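Side-chain contacts in malate dehydrogenase (Entamoeba histolytica, PDB 3I0P), which probably catalyses the NAD-dependent interconversion of malate and oxaloacetate, as a member of the malate/L-lactate dehydrogenase family: residues Tyr59-Arg62 and Ile63-Gly66; Glu271-Lys274 and Glu275-Gly278. One frame throughout, in Å; residues are numbered along the deposited sequence.

Contact 1 and contact 2 each lie at the C-terminal end of a helix, and in both a glycine with positive phi follows the last turn. Residues 59-66 come first along the chain and close helix 55-64. Residues 271-278 come much later and close helix 269-277. The two centres are about 15 Å apart, on the same side of the chain's centre. Their nearest atoms stay about 5 Å apart and do not touch. Contact 1 is partly buried and places the side chain of Tyr59 about 7 Å from a bound NAD. Contact 2 lies on the surface and leads into strand 282-290 of the seven-stranded mixed sheet.

Contact 1: Tyr59-Arg62 and Ile63-Gly66; sequences YIDR and IKKG
A Schellman motif ends helix 55-64, overlapping the turn that carries Asp61 and Lys64. Ile63 N donates to Tyr59 O at 2.9 Å and Lys64 N to Ile60 O at 3.0 Å, both nearly straight. The next bond, Lys65 N to Asp61 O, is weak. Gly66 has positive phi and is the C-prime residue. Its N bonds to Ile63 O at 3.1 Å, and Met67 N turns back to Arg62 O. On the flank, Asp61 and Lys64 lie side by side and point the same way. The lysine bends at chi3 (58°), which turns NZ back to a weak salt bridge with Asp61 OD1, 3.5 Å away. OD1 has its main partner in Lys56, five residues earlier, and Lys64 adds a weak second charge. Lys65 bends at chi3 as well, and its CE lies 3.4 Å from Asp61 O. Ile63 CG1 lies beside the Tyr59 carbonyl, and the side chain packs on Pro70 and Phe92. Its CD1 makes a loose apolar contact with Ile60 CD1 at 4.5 Å. Ile60 also packs on Leu355 of helix 346-359. Tyr59 OH is hydrogen-bonded to His123, and its ring meets that of His94.

Contact 2: Glu271-Lys274 and Glu275-Gly278; sequences EEEK and EKSG
Glu271 crosses Glu275 at an angle, one helical turn on, and their OE2 atoms come together. The Glu271 chain bends at chi2, and this brings its OE2 to a modelled 2.7 Å from Glu275 OE2. So close a placing of two like charges is doubtful. The two carboxylate planes are 48° apart. The other oxygen of Glu271, OE1, forms a salt bridge with Arg148, which would offset some of the negative charge. Glu275 N also donates to Glu271 O at 3.0 Å. A second pair lies further round the helix, where the side chains of Glu273 and Lys276 cross. Lys276 NZ meets Glu273 OE2 at 2.9 Å, on the syn side and 17° out of the carboxylate plane. These pairs, spaced i to i+4 and i to i+3, belong to the final turns of helix 269-277. At the end of the helix, Ser277 grips Glu273 O twice, by N at 2.9 Å and by OG at 2.7 Å, from opposite faces of the carbonyl plane. Ser277 OG can fold back in this way because it sits between the backbone N and the carbonyl carbon (chi1 73°). Gly278, with positive phi, leaves the helix and still gives its N to Lys274 O at 2.8 Å. Lys274 and Glu271 both pack on Phe280 in the loop that follows.

Contact 1: Tyr59-Arg62 and Ile63-Gly66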
loop_
_atom_site.group_PDB
_atom_site.type_symbol
_atom_site.label_atom_id
_atom_site.label_comp_id
_atom_site.label_asym_id
_atom_site.label_seq_id
_atom_site.Cartn_x
_atom_site.Cartn_y
_atom_site.Cartn_z
ATOM N N TYR A 59 24.090 -15.176 0.412
ATOM C CA TYR A 59 25.112 -14.192 0.060
ATOM C C TYR A 59 26.480 -14.802 -0.278
ATOM O O TYR A 59 26.942 -14.672 -1.417
ATOM C CB TYR A 59 25.191 -13.082 1.118
ATOM C CG TYR A 59 23.848 -12.402 1.288
ATOM C CD1 TYR A 59 23.384 -11.483 0.341
ATOM C CD2 TYR A 59 23.010 -12.717 2.366
ATOM C CE1 TYR A 59 22.136 -10.882 0.479
ATOM C CE2 TYR A 59 21.762 -12.115 2.505
ATOM C CZ TYR A 59 21.338 -11.194 1.564
ATOM O OH TYR A 59 20.105 -10.599 1.693
ATOM N N ILE A 60 27.099 -15.484 0.689
ATOM C CA ILE A 60 28.448 -16.034 0.507
ATOM C C ILE A 60 28.498 -17.075 -0.618
ATOM O O ILE A 60 29.298 -16.956 -1.539
ATOM C CB ILE A 60 29.074 -16.553 1.840
ATOM C CG1 ILE A 60 28.983 -15.478 2.945
ATOM C CG2 ILE A 60 30.539 -16.992 1.637
ATOM C CD1 ILE A 60 29.623 -14.124 2.603
ATOM N N ASP A 61 27.625 -18.070 -0.559
ATOM C CA ASP A 61 27.536 -19.077 -1.613
ATOM C C ASP A 61 27.279 -18.460 -2.985
ATOM O O ASP A 61 27.663 -19.022 -4.013
ATOM C CB ASP A 61 26.413 -20.069 -1.317
ATOM C CG ASP A 61 26.785 -21.100 -0.256
ATOM O OD1 ASP A 61 27.938 -21.096 0.244
ATOM O OD2 ASP A 61 25.896 -21.919 0.073
ATOM N N ARG A 62 26.614 -17.310 -3.003
ATOM C CA ARG A 62 26.241 -16.694 -4.262
ATOM C C ARG A 62 27.391 -15.874 -4.835
ATOM O O ARG A 62 27.589 -15.859 -6.054
ATOM C CB ARG A 62 24.951 -15.890 -4.118
ATOM C CG ARG A 62 23.775 -16.755 -3.745
ATOM C CD ARG A 62 22.475 -16.142 -4.216
ATOM N NE ARG A 62 21.309 -16.929 -3.805
ATOM C CZ ARG A 62 20.072 -16.448 -3.729
ATOM N NH1 ARG A 62 19.830 -15.182 -4.028
ATOM N NH2 ARG A 62 19.077 -17.230 -3.347
ATOM N N ILE A 63 28.153 -15.212 -3.961
ATOM C CA ILE A 63 29.407 -14.564 -4.360
ATOM C C ILE A 63 30.394 -15.612 -4.934
ATOM O O ILE A 63 31.093 -15.357 -5.934
ATOM C CB ILE A 63 30.054 -13.806 -3.190
ATOM C CG1 ILE A 63 29.108 -12.718 -2.672
ATOM C CG2 ILE A 63 31.396 -13.196 -3.616
ATOM C CD1 ILE A 63 29.562 -12.049 -1.384
ATOM N N LYS A 64 30.421 -16.786 -4.299
ATOM C CA LYS A 64 31.217 -17.924 -4.756
ATOM C C LYS A 64 30.739 -18.456 -6.118
ATOM O O LYS A 64 31.550 -18.905 -6.929
ATOM C CB LYS A 64 31.203 -19.038 -3.703
ATOM C CG LYS A 64 32.239 -18.864 -2.591
ATOM C CD LYS A 64 31.935 -19.740 -1.362
ATOM C CE LYS A 64 31.868 -21.234 -1.691
ATOM N NZ LYS A 64 31.175 -22.043 -0.642
ATOM N N LYS A 65 29.433 -18.399 -6.370
ATOM C CA LYS A 65 28.889 -18.811 -7.667
ATOM C C LYS A 65 28.784 -17.633 -8.651
ATOM O O LYS A 65 28.056 -17.702 -9.639
ATOM C CB LYS A 65 27.539 -19.537 -7.499
ATOM C CG LYS A 65 27.660 -20.951 -6.908
ATOM C CD LYS A 65 26.308 -21.666 -6.791
ATOM C CE LYS A 65 25.646 -21.404 -5.429
ATOM N NZ LYS A 65 24.184 -21.709 -5.396
ATOM N N GLY A 66 29.513 -16.555 -8.376
ATOM C CA GLY A 66 29.566 -15.390 -9.279
ATOM C C GLY A 66 28.259 -14.632 -9.497
ATOM O O GLY A 66 28.164 -13.810 -10.408
#

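Contact 2: Glu271-Lys274 and Glu275-Gly278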
loop_
_atom_site.group_PDB
_atom_site.type_symbol
_atom_site.label_atom_id
_atom_site.label_comp_id
_atom_site.label_asym_id
_atom_site.label_seq_id
_atom_site.Cartn_x
_atom_site.Cartn_y
_atom_site.Cartn_z
ATOM N N GLU A 271 13.532 -15.450 -12.717
ATOM C CA GLU A 271 14.006 -16.828 -12.697
ATOM C C GLU A 271 14.536 -17.283 -14.060
ATOM O O GLU A 271 15.604 -17.906 -14.144
ATOM C CB GLU A 271 12.902 -17.760 -12.195
ATOM C CG GLU A 271 13.189 -19.264 -12.321
ATOM C CD GLU A 271 14.434 -19.721 -11.562
ATOM O OE1 GLU A 271 14.738 -19.160 -10.481
ATOM O OE2 GLU A 271 15.105 -20.660 -12.046
ATOM N N GLU A 272 13.796 -16.959 -15.120
ATOM C CA GLU A 272 14.184 -17.311 -16.492
ATOM C C GLU A 272 15.560 -16.781 -16.894
ATOM O O GLU A 272 16.349 -17.515 -17.495
ATOM C CB GLU A 272 13.115 -16.873 -17.495
ATOM C CG GLU A 272 11.895 -17.790 -17.496
ATOM C CD GLU A 272 10.756 -17.298 -18.383
ATOM O OE1 GLU A 272 10.993 -16.472 -19.299
ATOM O OE2 GLU A 272 9.613 -17.760 -18.159
ATOM N N GLU A 273 15.841 -15.520 -16.559
ATOM C CA GLU A 273 17.142 -14.911 -16.859
ATOM C C GLU A 273 18.266 -15.412 -15.933
ATOM O O GLU A 273 19.444 -15.345 -16.307
ATOM C CB GLU A 273 17.074 -13.378 -16.842
ATOM C CG GLU A 273 16.165 -12.761 -17.889
ATOM C CD GLU A 273 16.569 -13.091 -19.320
ATOM O OE1 GLU A 273 17.621 -12.598 -19.782
ATOM O OE2 GLU A 273 15.816 -13.833 -19.987
ATOM N N LYS A 274 17.903 -15.897 -14.738
ATOM C CA LYS A 274 18.868 -16.543 -13.839
ATOM C C LYS A 274 19.292 -17.909 -14.403
ATOM O O LYS A 274 20.453 -18.313 -14.261
ATOM C CB LYS A 274 18.321 -16.671 -12.408
ATOM C CG LYS A 274 19.164 -17.552 -11.447
ATOM C CD LYS A 274 18.523 -18.929 -11.231
ATOM C CE LYS A 274 19.540 -20.078 -11.175
ATOM N NZ LYS A 274 19.960 -20.499 -9.813
ATOM N N GLU A 275 18.357 -18.607 -15.050
ATOM C CA GLU A 275 18.666 -19.870 -15.728
ATOM C C GLU A 275 19.602 -19.682 -16.927
ATOM O O GLU A 275 20.338 -20.595 -17.275
ATOM C CB GLU A 275 17.386 -20.604 -16.144
ATOM C CG GLU A 275 16.732 -21.426 -15.022
ATOM C CD GLU A 275 15.304 -21.863 -15.359
ATOM O OE1 GLU A 275 15.059 -22.335 -16.500
ATOM O OE2 GLU A 275 14.419 -21.738 -14.477
ATOM N N LYS A 276 19.580 -18.499 -17.537
ATOM C CA LYS A 276 20.473 -18.173 -18.657
ATOM C C LYS A 276 21.814 -17.597 -18.206
ATOM O O LYS A 276 22.849 -17.961 -18.742
ATOM C CB LYS A 276 19.821 -17.168 -19.621
ATOM C CG LYS A 276 18.517 -17.624 -20.251
ATOM C CD LYS A 276 17.888 -16.529 -21.104
ATOM C CE LYS A 276 16.438 -16.888 -21.424
ATOM N NZ LYS A 276 15.714 -15.758 -22.087
ATOM N N SER A 277 21.785 -16.682 -17.239
ATOM C CA SER A 277 22.963 -15.893 -16.868
ATOM C C SER A 277 23.637 -16.351 -15.567
ATOM O O SER A 277 24.781 -15.976 -15.296
ATOM C CB SER A 277 22.587 -14.411 -16.743
ATOM O OG SER A 277 21.816 -14.183 -15.568
ATOM N N GLY A 278 22.917 -17.123 -14.756
ATOM C CA GLY A 278 23.428 -17.571 -13.466
ATOM C C GLY A 278 23.153 -16.628 -12.302
ATOM O O GLY A 278 23.469 -16.958 -11.166
#